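Local coordinates for diaminopimelate decarboxylase (Phaeodactylum tricornutum, PDB 7JPJ), which probably catalyses the pyridoxal-phosphate-dependent decarboxylation of diaminopimelate to lysine and works as a dimer, at residues G117-A122 with V197-T202; E129-H134 with Y193-E198; G143-P148 with S172-W177. All blocks are in the same frame, centred on the assembly; numbering follows the deposited sequence.

Interaction 1. Residues G117-A122 with V197-T202; sequences GVKLNA and VERIHT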
ATOM      1  N   GLY A 117      29.061 -13.394   7.918  1.00 25.92           N
ATOM      2  CA  GLY A 117      28.893 -14.512   7.011  1.00 23.56           C
ATOM      3  C   GLY A 117      27.805 -14.309   5.977  1.00 21.83           C
ATOM      4  O   GLY A 117      27.446 -15.243   5.254  1.00 21.57           O
ATOM      5  N   VAL A 118      27.270 -13.097   5.895  1.00 22.75           N
ATOM      6  CA  VAL A 118      26.231 -12.785   4.920  1.00 21.39           C
ATOM      7  C   VAL A 118      26.871 -12.616   3.550  1.00 20.91           C
ATOM      8  O   VAL A 118      27.802 -11.820   3.379  1.00 21.10           O
ATOM      9  CB  VAL A 118      25.457 -11.523   5.331  1.00 20.87           C
ATOM     10  CG1 VAL A 118      24.538 -11.073   4.206  1.00 19.73           C
ATOM     11  CG2 VAL A 118      24.669 -11.776   6.607  1.00 21.55           C
ATOM     12  N   LYS A 119      26.373 -13.365   2.570  1.00 21.97           N
ATOM     13  CA  LYS A 119      26.863 -13.262   1.203  1.00 21.52           C
ATOM     14  C   LYS A 119      26.174 -12.104   0.492  1.00 20.73           C
ATOM     15  O   LYS A 119      24.945 -11.995   0.516  1.00 20.31           O
ATOM     16  CB  LYS A 119      26.618 -14.571   0.452  1.00 21.84           C
ATOM     17  CG  LYS A 119      27.167 -15.803   1.161  1.00 22.93           C
ATOM     18  CD  LYS A 119      27.009 -17.045   0.306  1.00 23.55           C
ATOM     19  CE  LYS A 119      27.692 -18.247   0.940  1.00 24.90           C
ATOM     20  NZ  LYS A 119      27.046 -18.660   2.214  1.00 25.30           N
ATOM     21  N   LEU A 120      26.965 -11.237  -0.134  1.00 21.02           N
ATOM     22  CA  LEU A 120      26.443 -10.054  -0.803  1.00 20.73           C
ATOM     23  C   LEU A 120      26.447 -10.254  -2.312  1.00 20.78           C
ATOM     24  O   LEU A 120      27.454 -10.676  -2.889  1.00 21.31           O
ATOM     25  CB  LEU A 120      27.263  -8.813  -0.444  1.00 21.27           C
ATOM     26  CG  LEU A 120      26.884  -7.558  -1.237  1.00 21.22           C
ATOM     27  CD1 LEU A 120      25.467  -7.115  -0.899  1.00 20.93           C
ATOM     28  CD2 LEU A 120      27.875  -6.431  -0.997  1.00 22.04           C
ATOM     29  N   ASN A 121      25.317  -9.950  -2.945  1.00 21.03           N
ATOM     30  CA  ASN A 121      25.221  -9.878  -4.398  1.00 21.96           C
ATOM     31  C   ASN A 121      25.220  -8.403  -4.783  1.00 22.19           C
ATOM     32  O   ASN A 121      24.241  -7.692  -4.535  1.00 22.01           O
ATOM     33  CB  ASN A 121      23.964 -10.582  -4.907  1.00 22.42           C
ATOM     34  CG  ASN A 121      24.025 -12.088  -4.734  1.00 22.64           C
ATOM     35  OD1 ASN A 121      25.106 -12.673  -4.635  1.00 22.78           O
ATOM     36  ND2 ASN A 121      22.860 -12.727  -4.695  1.00 22.84           N
ATOM     37  N   ALA A 122      26.323  -7.943  -5.369  1.00 22.03           N
ATOM     38  CA  ALA A 122      26.434  -6.554  -5.796  1.00 22.46           C
ATOM     39  C   ALA A 122      25.447  -6.283  -6.926  1.00 23.77           C
ATOM     40  O   ALA A 122      25.459  -6.975  -7.950  1.00 25.19           O
ATOM     41  CB  ALA A 122      27.862  -6.250  -6.240  1.00 23.16           C
ATOM     42  N   VAL A 197      34.917 -13.004  -7.872  1.00 25.16           N
ATOM     43  CA  VAL A 197      33.512 -13.193  -8.213  1.00 23.85           C
ATOM     44  C   VAL A 197      33.198 -14.683  -8.133  1.00 23.57           C
ATOM     45  O   VAL A 197      33.687 -15.476  -8.942  1.00 24.07           O
ATOM     46  CB  VAL A 197      33.193 -12.631  -9.602  1.00 23.67           C
ATOM     47  CG1 VAL A 197      31.695 -12.652  -9.848  1.00 22.51           C
ATOM     48  CG2 VAL A 197      33.739 -11.226  -9.733  1.00 24.30           C
ATOM     49  N   GLU A 198      32.377 -15.069  -7.156  1.00 25.05           N
ATOM     50  CA  GLU A 198      32.043 -16.467  -6.936  1.00 24.07           C
ATOM     51  C   GLU A 198      30.640 -16.835  -7.389  1.00 23.35           C
ATOM     52  O   GLU A 198      30.339 -18.029  -7.491  1.00 22.72           O
ATOM     53  CB  GLU A 198      32.193 -16.829  -5.450  1.00 24.15           C
ATOM     54  CG  GLU A 198      31.099 -16.257  -4.556  1.00 24.20           C
ATOM     55  CD  GLU A 198      31.144 -16.803  -3.135  1.00 24.29           C
ATOM     56  OE1 GLU A 198      31.996 -17.672  -2.852  1.00 24.33           O
ATOM     57  OE2 GLU A 198      30.326 -16.361  -2.299  1.00 24.41           O
ATOM     58  N   ARG A 199      29.780 -15.857  -7.673  1.00 22.79           N
ATOM     59  CA  ARG A 199      28.372 -16.137  -7.908  1.00 22.15           C
ATOM     60  C   ARG A 199      27.768 -15.054  -8.790  1.00 22.68           C
ATOM     61  O   ARG A 199      28.024 -13.864  -8.591  1.00 23.26           O
ATOM     62  CB  ARG A 199      27.617 -16.237  -6.576  1.00 21.46           C
ATOM     63  CG  ARG A 199      26.105 -16.246  -6.684  1.00 20.67           C
ATOM     64  CD  ARG A 199      25.464 -16.314  -5.302  1.00 20.02           C
ATOM     65  NE  ARG A 199      25.794 -15.151  -4.482  1.00 20.93           N
ATOM     66  CZ  ARG A 199      26.715 -15.144  -3.521  1.00 21.54           C
ATOM     67  NH1 ARG A 199      27.406 -16.245  -3.256  1.00 21.35           N
ATOM     68  NH2 ARG A 199      26.949 -14.037  -2.829  1.00 22.51           N
ATOM     69  N   ILE A 200      26.970 -15.481  -9.767  1.00 21.88           N
ATOM     70  CA  ILE A 200      26.217 -14.592 -10.642  1.00 22.60           C
ATOM     71  C   ILE A 200      24.744 -14.706 -10.277  1.00 22.07           C
ATOM     72  O   ILE A 200      24.260 -15.797  -9.953  1.00 21.16           O
ATOM     73  CB  ILE A 200      26.449 -14.929 -12.130  1.00 23.33           C
ATOM     74  CG1 ILE A 200      27.929 -14.771 -12.490  1.00 23.73           C
ATOM     75  CG2 ILE A 200      25.603 -14.043 -13.032  1.00 24.41           C
ATOM     76  CD1 ILE A 200      28.420 -13.336 -12.447  1.00 24.45           C
ATOM     77  N   HIS A 201      24.038 -13.579 -10.313  1.00 23.72           N
ATOM     78  CA  HIS A 201      22.632 -13.508  -9.936  1.00 23.41           C
ATOM     79  C   HIS A 201      21.830 -12.910 -11.083  1.00 24.92           C
ATOM     80  O   HIS A 201      22.193 -11.859 -11.618  1.00 25.96           O
ATOM     81  CB  HIS A 201      22.446 -12.670  -8.666  1.00 22.87           C
ATOM     82  CG  HIS A 201      21.074 -12.758  -8.073  1.00 22.05           C
ATOM     83  ND1 HIS A 201      20.115 -13.633  -8.537  1.00 21.82           N
ATOM     84  CD2 HIS A 201      20.500 -12.081  -7.050  1.00 21.40           C
ATOM     85  CE1 HIS A 201      19.009 -13.489  -7.827  1.00 20.89           C
ATOM     86  NE2 HIS A 201      19.218 -12.555  -6.917  1.00 20.57           N
ATOM     87  N   THR A 202      20.745 -13.580 -11.452  1.00 23.99           N
ATOM     88  CA  THR A 202      19.841 -13.100 -12.484  1.00 25.61           C
ATOM     89  C   THR A 202      18.411 -13.255 -11.984  1.00 25.47           C
ATOM     90  O   THR A 202      18.138 -14.004 -11.043  1.00 23.74           O
ATOM     91  CB  THR A 202      20.036 -13.866 -13.801  1.00 26.31           C
ATOM     92  OG1 THR A 202      19.388 -13.167 -14.868  1.00 27.95           O
ATOM     93  CG2 THR A 202      19.433 -15.250 -13.695  1.00 25.39           C
TER
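R199 meets N121 side-on, with NE and NH2 both turned to the same amide oxygen. NE donates to OD1 of N121 over 2.6 Å, in the carbonyl plane and on a lone pair, while NH2 of R199 reaches that OD1 at 2.9 Å, tilted from the plane. The oxygen lies at the guanidinium edge; the amide and guanidinium planes stand 49° apart. A bend at chi3 (62°) turns the end of R199 to the amide. ND2 of N121 lies 3.4 Å from CD2 of H201, whose ND1 bonds to N234 O. This buried half belongs to the interior of the TIM-like barrel of fold-type III pyridoxal enzymes. Strands 119-122 and 196-201 both flank strand 141-147, so their side chains meet across it, while L120 and I200 point away. H201 lies about 8 Å, side chain to side chain, from K60, the predicted cofactor lysine, which carries no cofactor here. Toward the partly exposed side the contact thins. CB of K119 is 3.3 Å from NH2 of R199, and the lysine chain passes the guanidinium as far as CD, 3.7 Å from NH1 of R199, before its end leads away. That NH1 salt-bridges OE2 of neighbouring E198 at 3.1 Å.

Interaction 2. Residues E129-H134 with Y193-E198; sequences ERFGEH and YGLEVE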
ATOM      1  N   GLU A 129      31.889  -1.109  -5.929  1.00 25.28           N
ATOM      2  CA  GLU A 129      33.019  -0.258  -5.578  1.00 26.65           C
ATOM      3  C   GLU A 129      33.088  -0.021  -4.074  1.00 26.44           C
ATOM      4  O   GLU A 129      34.180  -0.021  -3.493  1.00 27.38           O
ATOM      5  CB  GLU A 129      32.933   1.068  -6.332  1.00 27.68           C
ATOM      6  CG  GLU A 129      33.248   0.954  -7.815  1.00 28.86           C
ATOM      7  CD  GLU A 129      33.002   2.251  -8.561  1.00 30.21           C
ATOM      8  OE1 GLU A 129      32.254   3.105  -8.036  1.00 29.82           O
ATOM      9  OE2 GLU A 129      33.558   2.416  -9.666  1.00 31.67           O
ATOM     10  N   ARG A 130      31.936   0.182  -3.427  1.00 24.09           N
ATOM     11  CA  ARG A 130      31.926   0.328  -1.974  1.00 25.14           C
ATOM     12  C   ARG A 130      32.397  -0.950  -1.292  1.00 24.57           C
ATOM     13  O   ARG A 130      33.135  -0.900  -0.300  1.00 25.63           O
ATOM     14  CB  ARG A 130      30.525   0.715  -1.494  1.00 26.03           C
ATOM     15  CG  ARG A 130      30.075   2.107  -1.927  1.00 26.73           C
ATOM     16  CD  ARG A 130      28.658   2.405  -1.460  1.00 27.30           C
ATOM     17  NE  ARG A 130      28.563   2.420  -0.003  1.00 28.40           N
ATOM     18  CZ  ARG A 130      27.419   2.456   0.674  1.00 28.08           C
ATOM     19  NH1 ARG A 130      26.261   2.482   0.025  1.00 27.09           N
ATOM     20  NH2 ARG A 130      27.435   2.465   2.001  1.00 28.54           N
ATOM     21  N   PHE A 131      31.982  -2.108  -1.812  1.00 24.67           N
ATOM     22  CA  PHE A 131      32.471  -3.378  -1.287  1.00 24.67           C
ATOM     23  C   PHE A 131      33.971  -3.519  -1.512  1.00 26.22           C
ATOM     24  O   PHE A 131      34.714  -3.916  -0.607  1.00 27.07           O
ATOM     25  CB  PHE A 131      31.712  -4.533  -1.944  1.00 23.59           C
ATOM     26  CG  PHE A 131      31.992  -5.876  -1.334  1.00 23.58           C
ATOM     27  CD1 PHE A 131      31.240  -6.335  -0.266  1.00 22.92           C
ATOM     28  CD2 PHE A 131      32.999  -6.684  -1.835  1.00 24.48           C
ATOM     29  CE1 PHE A 131      31.490  -7.574   0.293  1.00 23.16           C
ATOM     30  CE2 PHE A 131      33.254  -7.919  -1.280  1.00 24.70           C
ATOM     31  CZ  PHE A 131      32.498  -8.365  -0.213  1.00 24.04           C
ATOM     32  N   GLY A 132      34.437  -3.186  -2.718  1.00 24.80           N
ATOM     33  CA  GLY A 132      35.854  -3.317  -3.017  1.00 26.52           C
ATOM     34  C   GLY A 132      36.720  -2.338  -2.246  1.00 28.04           C
ATOM     35  O   GLY A 132      37.847  -2.663  -1.865  1.00 29.55           O
ATOM     36  N   GLU A 133      36.213  -1.123  -2.017  1.00 28.17           N
ATOM     37  CA  GLU A 133      36.947  -0.147  -1.214  1.00 29.83           C
ATOM     38  C   GLU A 133      37.197  -0.669   0.195  1.00 30.22           C
ATOM     39  O   GLU A 133      38.256  -0.417   0.782  1.00 32.20           O
ATOM     40  CB  GLU A 133      36.182   1.179  -1.160  1.00 29.64           C
ATOM     41  CG  GLU A 133      36.345   2.065  -2.389  1.00 30.41           C
ATOM     42  CD  GLU A 133      35.487   3.327  -2.332  1.00 30.29           C
ATOM     43  OE1 GLU A 133      35.564   4.137  -3.282  1.00 31.15           O
ATOM     44  OE2 GLU A 133      34.741   3.512  -1.344  1.00 29.58           O
ATOM     45  N   HIS A 134      36.236  -1.404   0.753  1.00 27.83           N
ATOM     46  CA  HIS A 134      36.348  -1.861   2.133  1.00 28.36           C
ATOM     47  C   HIS A 134      37.165  -3.142   2.254  1.00 29.06           C
ATOM     48  O   HIS A 134      37.807  -3.364   3.287  1.00 30.58           O
ATOM     49  CB  HIS A 134      34.954  -2.069   2.725  1.00 26.68           C
ATOM     50  CG  HIS A 134      34.944  -2.202   4.216  1.00 27.78           C
ATOM     51  ND1 HIS A 134      35.094  -3.414   4.854  1.00 28.39           N
ATOM     52  CD2 HIS A 134      34.808  -1.275   5.194  1.00 29.54           C
ATOM     53  CE1 HIS A 134      35.047  -3.229   6.162  1.00 31.31           C
ATOM     54  NE2 HIS A 134      34.874  -1.940   6.395  1.00 31.93           N
ATOM     55  N   TYR A 193      40.266  -3.914  -6.917  1.00 30.18           N
ATOM     56  CA  TYR A 193      40.199  -4.233  -5.497  1.00 30.46           C
ATOM     57  C   TYR A 193      40.534  -5.689  -5.204  1.00 30.22           C
ATOM     58  O   TYR A 193      40.331  -6.145  -4.073  1.00 30.30           O
ATOM     59  CB  TYR A 193      38.816  -3.884  -4.947  1.00 29.21           C
ATOM     60  CG  TYR A 193      38.420  -2.441  -5.174  1.00 29.57           C
ATOM     61  CD1 TYR A 193      39.086  -1.407  -4.527  1.00 31.43           C
ATOM     62  CD2 TYR A 193      37.377  -2.113  -6.033  1.00 28.26           C
ATOM     63  CE1 TYR A 193      38.729  -0.085  -4.729  1.00 31.94           C
ATOM     64  CE2 TYR A 193      37.013  -0.794  -6.241  1.00 28.76           C
ATOM     65  CZ  TYR A 193      37.692   0.216  -5.587  1.00 30.58           C
ATOM     66  OH  TYR A 193      37.331   1.529  -5.792  1.00 31.23           O
ATOM     67  N   GLY A 194      41.044  -6.427  -6.186  1.00 30.11           N
ATOM     68  CA  GLY A 194      41.416  -7.812  -5.958  1.00 30.11           C
ATOM     69  C   GLY A 194      40.265  -8.702  -5.551  1.00 28.48           C
ATOM     70  O   GLY A 194      40.476  -9.692  -4.842  1.00 28.75           O
ATOM     71  N   LEU A 195      39.049  -8.377  -5.981  1.00 27.61           N
ATOM     72  CA  LEU A 195      37.878  -9.155  -5.617  1.00 26.12           C
ATOM     73  C   LEU A 195      37.913 -10.533  -6.277  1.00 25.60           C
ATOM     74  O   LEU A 195      38.705 -10.807  -7.181  1.00 26.22           O
ATOM     75  CB  LEU A 195      36.600  -8.422  -6.023  1.00 24.81           C
ATOM     76  CG  LEU A 195      36.345  -7.067  -5.374  1.00 25.27           C
ATOM     77  CD1 LEU A 195      35.049  -6.481  -5.894  1.00 24.02           C
ATOM     78  CD2 LEU A 195      36.307  -7.206  -3.864  1.00 25.80           C
ATOM     79  N   GLU A 196      37.026 -11.406  -5.808  1.00 27.09           N
ATOM     80  CA  GLU A 196      36.825 -12.725  -6.396  1.00 26.46           C
ATOM     81  C   GLU A 196      35.331 -12.923  -6.612  1.00 25.85           C
ATOM     82  O   GLU A 196      34.567 -12.998  -5.644  1.00 25.79           O
ATOM     83  CB  GLU A 196      37.398 -13.827  -5.506  1.00 26.55           C
ATOM     84  CG  GLU A 196      37.180 -15.230  -6.058  1.00 25.93           C
ATOM     85  CD  GLU A 196      38.203 -16.228  -5.550  1.00 26.12           C
ATOM     86  OE1 GLU A 196      37.789 -17.269  -4.997  1.00 25.97           O
ATOM     87  OE2 GLU A 196      39.418 -15.970  -5.702  1.00 27.10           O
ATOM     88  N   VAL A 197      34.917 -13.004  -7.872  1.00 25.16           N
ATOM     89  CA  VAL A 197      33.512 -13.193  -8.213  1.00 23.85           C
ATOM     90  C   VAL A 197      33.198 -14.683  -8.133  1.00 23.57           C
ATOM     91  O   VAL A 197      33.687 -15.476  -8.942  1.00 24.07           O
ATOM     92  CB  VAL A 197      33.193 -12.631  -9.602  1.00 23.67           C
ATOM     93  CG1 VAL A 197      31.695 -12.652  -9.848  1.00 22.51           C
ATOM     94  CG2 VAL A 197      33.739 -11.226  -9.733  1.00 24.30           C
ATOM     95  N   GLU A 198      32.377 -15.069  -7.156  1.00 25.05           N
ATOM     96  CA  GLU A 198      32.043 -16.467  -6.936  1.00 24.07           C
ATOM     97  C   GLU A 198      30.640 -16.835  -7.389  1.00 23.35           C
ATOM     98  O   GLU A 198      30.339 -18.029  -7.491  1.00 22.72           O
ATOM     99  CB  GLU A 198      32.193 -16.829  -5.450  1.00 24.15           C
ATOM    100  CG  GLU A 198      31.099 -16.257  -4.556  1.00 24.20           C
ATOM    101  CD  GLU A 198      31.144 -16.803  -3.135  1.00 24.29           C
ATOM    102  OE1 GLU A 198      31.996 -17.672  -2.852  1.00 24.33           O
ATOM    103  OE2 GLU A 198      30.326 -16.361  -2.299  1.00 24.41           O
TER
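Y193 lays one face of its ring against the backbone of G132 and E133. CG of Y193 is anti to its carbonyl carbon (chi1 -56°), which turns the ring onto the helix. The carbonyl carbon of G132 sits 3.3 Å above the ring plane, displaced toward the rim, and E133 N lies over the ring centre at 3.8 Å. That N-H is already committed to the helical bond with E129 O. At the far end of the tyrosine, OH is 3.6 Å from CG of E133, whose extended chain runs alongside the phenol. L195 completes the first shell: its CD2 branch touches G132 CA at 4.0 Å and meets the F131 ring at its edge, 3.9 Å from CD2. Since G132 has no side chain, the ring can come this near; a CB there would fall only 2.2 Å from CD2 of Y193. The arrangement is an outer-layer contact of a beta/alpha barrel, in which helix 125-134 packs on the turn that leads from helix 185-192 into strand 196-201. Replacing the tyrosine by a serine would probably uncover the helix backbone at G132 and leave a gap beside CG of E133. Behind the first shell, a Schellman motif ends helix 185-192, with G194 at positive phi and bonds from L195 N to V190 O and from G194 N to E191 O, and Y193 and L195, on either side of that glycine, both direct their CB toward helix 125-134. F131 in turn packs on F110 and V114 of helix 110-116 and on V142 of strand 141-147.

Interaction 3. Residues G143-P148 with S172-W177; sequences GVRVNP and SSFGIW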
ATOM      1  N   GLY A 143      28.955 -11.726  -4.783  1.00 22.93           N
ATOM      2  CA  GLY A 143      28.078 -12.026  -5.891  1.00 23.38           C
ATOM      3  C   GLY A 143      27.827 -10.794  -6.741  1.00 23.84           C
ATOM      4  O   GLY A 143      28.000  -9.662  -6.294  1.00 23.21           O
ATOM      5  N   VAL A 144      27.422 -11.030  -7.987  1.00 21.70           N
ATOM      6  CA  VAL A 144      27.169  -9.969  -8.957  1.00 22.19           C
ATOM      7  C   VAL A 144      25.834 -10.246  -9.635  1.00 22.53           C
ATOM      8  O   VAL A 144      25.680 -11.273 -10.307  1.00 23.51           O
ATOM      9  CB  VAL A 144      28.288  -9.870 -10.009  1.00 23.66           C
ATOM     10  CG1 VAL A 144      28.035  -8.704 -10.946  1.00 24.37           C
ATOM     11  CG2 VAL A 144      29.644  -9.723  -9.337  1.00 23.66           C
ATOM     12  N   ARG A 145      24.876  -9.334  -9.472  1.00 20.97           N
ATOM     13  CA  ARG A 145      23.608  -9.431 -10.183  1.00 23.90           C
ATOM     14  C   ARG A 145      23.703  -8.687 -11.509  1.00 27.71           C
ATOM     15  O   ARG A 145      24.104  -7.519 -11.547  1.00 27.35           O
ATOM     16  CB  ARG A 145      22.446  -8.875  -9.358  1.00 22.50           C
ATOM     17  CG  ARG A 145      21.156  -8.815 -10.169  1.00 25.86           C
ATOM     18  CD  ARG A 145      19.903  -8.719  -9.319  1.00 23.83           C
ATOM     19  NE  ARG A 145      18.713  -8.603 -10.161  1.00 27.29           N
ATOM     20  CZ  ARG A 145      17.464  -8.667  -9.712  1.00 26.10           C
ATOM     21  NH1 ARG A 145      17.230  -8.848  -8.420  1.00 22.07           N
ATOM     22  NH2 ARG A 145      16.447  -8.550 -10.557  1.00 29.09           N
ATOM     23  N   VAL A 146      23.324  -9.361 -12.590  1.00 23.79           N
ATOM     24  CA  VAL A 146      23.455  -8.833 -13.942  1.00 25.69           C
ATOM     25  C   VAL A 146      22.071  -8.553 -14.509  1.00 26.73           C
ATOM     26  O   VAL A 146      21.148  -9.363 -14.353  1.00 26.84           O
ATOM     27  CB  VAL A 146      24.224  -9.812 -14.853  1.00 27.33           C
ATOM     28  CG1 VAL A 146      24.346  -9.255 -16.265  1.00 29.65           C
ATOM     29  CG2 VAL A 146      25.593 -10.119 -14.270  1.00 26.55           C
ATOM     30  N   ASN A 147      21.925  -7.394 -15.152  1.00 27.71           N
ATOM     31  CA  ASN A 147      20.791  -7.140 -16.031  1.00 29.56           C
ATOM     32  C   ASN A 147      21.164  -7.667 -17.409  1.00 32.12           C
ATOM     33  O   ASN A 147      21.942  -7.024 -18.126  1.00 33.29           O
ATOM     34  CB  ASN A 147      20.447  -5.650 -16.086  1.00 29.78           C
ATOM     35  CG  ASN A 147      19.188  -5.360 -16.899  1.00 31.87           C
ATOM     36  OD1 ASN A 147      18.720  -6.195 -17.671  1.00 33.63           O
ATOM     37  ND2 ASN A 147      18.641  -4.164 -16.726  1.00 31.95           N
ATOM     38  N   PRO A 148      20.632  -8.824 -17.818  1.00 33.31           N
ATOM     39  CA  PRO A 148      21.096  -9.464 -19.060  1.00 35.90           C
ATOM     40  C   PRO A 148      20.780  -8.687 -20.326  1.00 38.71           C
ATOM     41  O   PRO A 148      21.172  -9.132 -21.411  1.00 41.25           O
ATOM     42  CB  PRO A 148      20.356 -10.813 -19.057  1.00 36.60           C
ATOM     43  CG  PRO A 148      19.850 -10.990 -17.657  1.00 33.91           C
ATOM     44  CD  PRO A 148      19.585  -9.612 -17.151  1.00 32.58           C
ATOM     45  N   SER A 172      14.634  -1.434 -16.761  1.00 27.14           N
ATOM     46  CA  SER A 172      14.780  -1.928 -15.401  1.00 26.41           C
ATOM     47  C   SER A 172      16.065  -1.403 -14.779  1.00 26.18           C
ATOM     48  O   SER A 172      17.115  -1.370 -15.427  1.00 26.96           O
ATOM     49  CB  SER A 172      14.783  -3.455 -15.368  1.00 26.96           C
ATOM     50  OG  SER A 172      14.357  -3.933 -14.106  1.00 25.99           O
ATOM     51  N   SER A 173      15.976  -1.002 -13.514  1.00 25.17           N
ATOM     52  CA  SER A 173      17.140  -0.566 -12.761  1.00 25.11           C
ATOM     53  C   SER A 173      17.810  -1.699 -11.995  1.00 25.38           C
ATOM     54  O   SER A 173      18.875  -1.481 -11.408  1.00 25.52           O
ATOM     55  CB  SER A 173      16.750   0.545 -11.783  1.00 24.09           C
ATOM     56  OG  SER A 173      15.764   0.091 -10.871  1.00 23.28           O
ATOM     57  N   PHE A 174      17.222  -2.895 -11.991  1.00 26.55           N
ATOM     58  CA  PHE A 174      17.781  -4.009 -11.237  1.00 26.61           C
ATOM     59  C   PHE A 174      19.054  -4.529 -11.894  1.00 27.67           C
ATOM     60  O   PHE A 174      19.126  -4.680 -13.117  1.00 28.55           O
ATOM     61  CB  PHE A 174      16.769  -5.149 -11.125  1.00 26.30           C
ATOM     62  CG  PHE A 174      15.445  -4.742 -10.544  1.00 24.89           C
ATOM     63  CD1 PHE A 174      15.365  -3.753  -9.580  1.00 23.99           C
ATOM     64  CD2 PHE A 174      14.278  -5.360 -10.964  1.00 24.73           C
ATOM     65  CE1 PHE A 174      14.144  -3.385  -9.046  1.00 22.63           C
ATOM     66  CE2 PHE A 174      13.056  -5.000 -10.437  1.00 23.36           C
ATOM     67  CZ  PHE A 174      12.986  -4.010  -9.475  1.00 22.20           C
ATOM     68  N   GLY A 175      20.055  -4.817 -11.072  1.00 25.22           N
ATOM     69  CA  GLY A 175      21.290  -5.402 -11.559  1.00 25.69           C
ATOM     70  C   GLY A 175      22.117  -4.434 -12.389  1.00 26.03           C
ATOM     71  O   GLY A 175      21.724  -3.307 -12.688  1.00 25.91           O
ATOM     72  N   ILE A 176      23.298  -4.908 -12.766  1.00 25.26           N
ATOM     73  CA  ILE A 176      24.243  -4.137 -13.563  1.00 25.45           C
ATOM     74  C   ILE A 176      23.978  -4.403 -15.035  1.00 26.14           C
ATOM     75  O   ILE A 176      23.764  -5.549 -15.446  1.00 26.57           O
ATOM     76  CB  ILE A 176      25.693  -4.489 -13.185  1.00 25.28           C
ATOM     77  CG1 ILE A 176      25.884  -4.414 -11.670  1.00 24.79           C
ATOM     78  CG2 ILE A 176      26.673  -3.569 -13.894  1.00 25.56           C
ATOM     79  CD1 ILE A 176      27.306  -4.673 -11.219  1.00 24.68           C
ATOM     80  N   TRP A 177      23.988  -3.337 -15.833  1.00 26.87           N
ATOM     81  CA  TRP A 177      23.760  -3.457 -17.267  1.00 27.63           C
ATOM     82  C   TRP A 177      24.797  -4.383 -17.893  1.00 28.03           C
ATOM     83  O   TRP A 177      25.994  -4.270 -17.617  1.00 27.75           O
ATOM     84  CB  TRP A 177      23.808  -2.072 -17.917  1.00 27.69           C
ATOM     85  CG  TRP A 177      23.229  -2.005 -19.303  1.00 28.42           C
ATOM     86  CD1 TRP A 177      23.803  -1.432 -20.402  1.00 28.92           C
ATOM     87  CD2 TRP A 177      21.962  -2.521 -19.737  1.00 28.78           C
ATOM     88  NE1 TRP A 177      22.976  -1.561 -21.491  1.00 29.59           N
ATOM     89  CE2 TRP A 177      21.840  -2.225 -21.109  1.00 29.50           C
ATOM     90  CE3 TRP A 177      20.921  -3.206 -19.099  1.00 28.55           C
ATOM     91  CZ2 TRP A 177      20.722  -2.591 -21.855  1.00 30.00           C
ATOM     92  CZ3 TRP A 177      19.814  -3.568 -19.839  1.00 29.01           C
ATOM     93  CH2 TRP A 177      19.722  -3.260 -21.204  1.00 29.72           C
TER
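N147 sends its side chain across the backbone of 172-177 to the indole of W177. CB comes first, 3.4 Å from F174 O and equally near I176 O. With CG anti to the backbone N (chi1 -175°), the amide is carried on to the ring, where CG lies at the indole edge, in its plane, 3.5 Å from CZ3 of W177. Amide and indole planes are almost perpendicular, 85° apart. At the tip, ND2 lies 3.4 Å from CZ3 of W177 and donates to G169 O, while OD1, also beside that carbon, accepts from G149 N. The backbones beneath are joined as a short parallel beta pair, V146 beside I176 and N147 beside W177. I176 N donates to R145 O (3.0 Å, 168° at the hydrogen), and N147 N returns a bond to I176 O at 2.6 Å. In the barrel, strand 176-177 is thereby added to strand 141-147, beyond the place where R145 makes its backbone hydrogen bond to A122. G175, at positive phi, passes close to R145, its CA 3.7 Å from CG of the arginine. Further out, F174 CB lies over one face of the R145 guanidinium, 3.5 Å from NH2, with the phenyl plane turned obliquely to it. The side chain of F174 is about 9 Å from a bound D-lysine, consistent with a place near the active site, whereas W177 NE1 is hydrogen-bonded to T302 of the second subunit.

Overall arrangement
Read from the N terminus, the chain lays down strand 119-122, helix 125-134 and strand 141-147 before any contact closes. The return begins at 172-177, where interaction 3 closes the shortest loop, through residues without helix or strand. Interaction 2 closes next, at 193-198, and interaction 1 last, at 197-202; interaction 3 lies within both other loops, while interactions 1 and 2 end on overlapping segments that share V197 and E198. Interaction 2 makes its contacts just ahead of strand 196-201 and interaction 1 along it, and the two touch through L120 and F131. Interaction 1 joins strands inside the barrel, interaction 2 ties the outer helix layer to it, and interaction 3 extends the sheet toward the dimer partner.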